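Local coordinates for secreted protein ESXB (Bacillus anthracis, PDB 4J10), which is of uncharacterised function but belongs to the WXG100 family of small helical proteins, whose members are typically exported by type VII (ESX) secretion systems, at residues I69-L72 with E73-T77. Sequence-based numbering, arbitrary orientation.
Sequences IPIL and EGIST
E73 leans back along its helix to lie beside I69, one turn earlier, and the two side chains point the same way. CG of E73 sits anti to its carbonyl carbon (chi1 -69°), and the chain runs extended beyond it. This lays the methylenes past the I69 carbonyl, with CG 3.4 Å from I69 O. The carboxylate then comes alongside the I69 branch methyl, OE1 lying 3.6 Å from CG2. The same oxygen reaches the backbone of P70, with OE1 3.3 Å from P70 CA. OE1 and I69 O are both acceptors, so their closeness is no hydrogen bond. I69 O instead takes the backbone N-H of E73.

I71 and I75 make the apolar pair, also one turn apart. Their contact is loose: CG2 of I71 meets CD1 of I75 at 4.3 Å. CG1 of I75 lies beyond the tip of the I71 carbonyl, 3.4 Å from I71 O. CB of S76 likewise lies ahead of the L72 carbonyl, 3.6 Å from L72 O.

The backbone keeps its i to i+4 bonds into E73, G74, I75 and S76. The bond from G74 N to P70 O, 2.9 Å, is the most bent of the four (149° at the hydrogen). P70 has no N-H to give to the preceding turn, and the helix kinks there.

The segment belongs to helix 48-90, the second arm of a helical hairpin. L72 and I75 are buried against F21 of helix 11-41, while I69 touches A28. S76 OG makes a hydrogen bond to A18 O on that helix. L72 also packs on L35 of the second subunit, and I71 and I75 on its E57, so this turn of helix 48-90 faces both helix 11-41 of its own chain and the second subunit.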
ATOM      1  N   ILE A  69      -4.234  -1.433   5.183  1.00 16.79           N
ATOM      2  CA  ILE A  69      -5.277  -2.206   4.531  1.00 16.73           C
ATOM      3  C   ILE A  69      -6.659  -1.974   5.164  1.00 17.37           C
ATOM      4  O   ILE A  69      -7.605  -1.636   4.433  1.00 17.10           O
ATOM      5  CB  ILE A  69      -4.880  -3.702   4.418  1.00 16.03           C
ATOM      6  CG1 ILE A  69      -3.743  -3.854   3.402  1.00 17.44           C
ATOM      7  CG2 ILE A  69      -6.064  -4.557   4.009  1.00 20.30           C
ATOM      8  CD1 ILE A  69      -3.178  -5.255   3.345  1.00 18.08           C
ATOM      9  N   PRO A  70      -6.788  -2.099   6.508  1.00 16.11           N
ATOM     10  CA  PRO A  70      -8.115  -1.816   7.093  1.00 15.82           C
ATOM     11  C   PRO A  70      -8.576  -0.371   6.948  1.00 18.83           C
ATOM     12  O   PRO A  70      -9.788  -0.122   6.923  1.00 17.85           O
ATOM     13  CB  PRO A  70      -7.951  -2.164   8.584  1.00 18.89           C
ATOM     14  CG  PRO A  70      -6.703  -2.989   8.668  1.00 21.17           C
ATOM     15  CD  PRO A  70      -5.836  -2.662   7.488  1.00 16.24           C
ATOM     16  N   ILE A  71      -7.646   0.575   6.842  1.00 17.34           N
ATOM     17  CA  ILE A  71      -8.047   1.960   6.624  1.00 18.72           C
ATOM     18  C   ILE A  71      -8.677   2.079   5.233  1.00 16.27           C
ATOM     19  O   ILE A  71      -9.728   2.712   5.073  1.00 17.53           O
ATOM     20  CB  ILE A  71      -6.868   2.955   6.760  1.00 20.82           C
ATOM     21  CG1 ILE A  71      -6.337   2.976   8.199  1.00 21.61           C
ATOM     22  CG2 ILE A  71      -7.306   4.361   6.306  1.00 21.75           C
ATOM     23  CD1 ILE A  71      -4.947   3.607   8.308  1.00 26.13           C
ATOM     24  N   LEU A  72      -8.074   1.463   4.216  1.00 17.26           N
ATOM     25  CA  LEU A  72      -8.676   1.454   2.876  1.00 16.65           C
ATOM     26  C   LEU A  72     -10.037   0.782   2.883  1.00 16.33           C
ATOM     27  O   LEU A  72     -10.982   1.252   2.240  1.00 14.86           O
ATOM     28  CB  LEU A  72      -7.773   0.747   1.857  1.00 16.99           C
ATOM     29  CG  LEU A  72      -6.380   1.306   1.603  1.00 18.38           C
ATOM     30  CD1 LEU A  72      -5.830   0.637   0.354  1.00 19.71           C
ATOM     31  CD2 LEU A  72      -6.409   2.814   1.437  1.00 18.80           C
ATOM     32  N   GLU A  73     -10.145  -0.325   3.607  1.00 15.85           N
ATOM     33  CA  GLU A  73     -11.417  -1.031   3.679  1.00 16.25           C
ATOM     34  C   GLU A  73     -12.482  -0.194   4.370  1.00 16.97           C
ATOM     35  O   GLU A  73     -13.638  -0.227   3.977  1.00 16.28           O
ATOM     36  CB  GLU A  73     -11.228  -2.389   4.359  1.00 16.48           C
ATOM     37  CG  GLU A  73     -10.425  -3.367   3.507  1.00 17.11           C
ATOM     38  CD  GLU A  73      -9.948  -4.531   4.306  1.00 21.13           C
ATOM     39  OE1 GLU A  73      -9.354  -4.288   5.376  1.00 22.00           O
ATOM     40  OE2 GLU A  73     -10.166  -5.688   3.884  1.00 28.00           O
ATOM     41  N   GLY A  74     -12.080   0.573   5.378  1.00 16.97           N
ATOM     42  CA  GLY A  74     -12.992   1.473   6.067  1.00 16.62           C
ATOM     43  C   GLY A  74     -13.519   2.561   5.155  1.00 17.40           C
ATOM     44  O   GLY A  74     -14.710   2.903   5.202  1.00 18.54           O
ATOM     45  N   ILE A  75     -12.644   3.115   4.324  1.00 16.44           N
ATOM     46  CA  ILE A  75     -13.050   4.119   3.357  1.00 15.48           C
ATOM     47  C   ILE A  75     -14.043   3.519   2.374  1.00 17.99           C
ATOM     48  O   ILE A  75     -15.066   4.127   2.059  1.00 16.56           O
ATOM     49  CB  ILE A  75     -11.829   4.709   2.625  1.00 14.73           C
ATOM     50  CG1 ILE A  75     -11.009   5.541   3.620  1.00 17.40           C
ATOM     51  CG2 ILE A  75     -12.279   5.550   1.428  1.00 16.12           C
ATOM     52  CD1 ILE A  75      -9.634   5.941   3.093  1.00 19.71           C
ATOM     53  N   SER A  76     -13.747   2.319   1.894  1.00 16.83           N
ATOM     54  CA  SER A  76     -14.647   1.618   0.979  1.00 15.70           C
ATOM     55  C   SER A  76     -16.028   1.431   1.606  1.00 16.07           C
ATOM     56  O   SER A  76     -17.055   1.742   0.989  1.00 16.85           O
ATOM     57  CB  SER A  76     -14.051   0.262   0.597  1.00 17.98           C
ATOM     58  OG  SER A  76     -14.874  -0.425  -0.328  1.00 18.33           O
ATOM     59  N   THR A  77     -16.065   0.937   2.842  1.00 16.40           N
ATOM     60  CA  THR A  77     -17.326   0.761   3.554  1.00 15.96           C
ATOM     61  C   THR A  77     -18.083   2.076   3.729  1.00 16.40           C
ATOM     62  O   THR A  77     -19.307   2.138   3.544  1.00 18.21           O
ATOM     63  CB  THR A  77     -17.073   0.128   4.928  1.00 18.31           C
ATOM     64  OG1 THR A  77     -16.590  -1.207   4.744  1.00 20.79           O
ATOM     65  CG2 THR A  77     -18.347   0.079   5.753  1.00 22.84           C
TER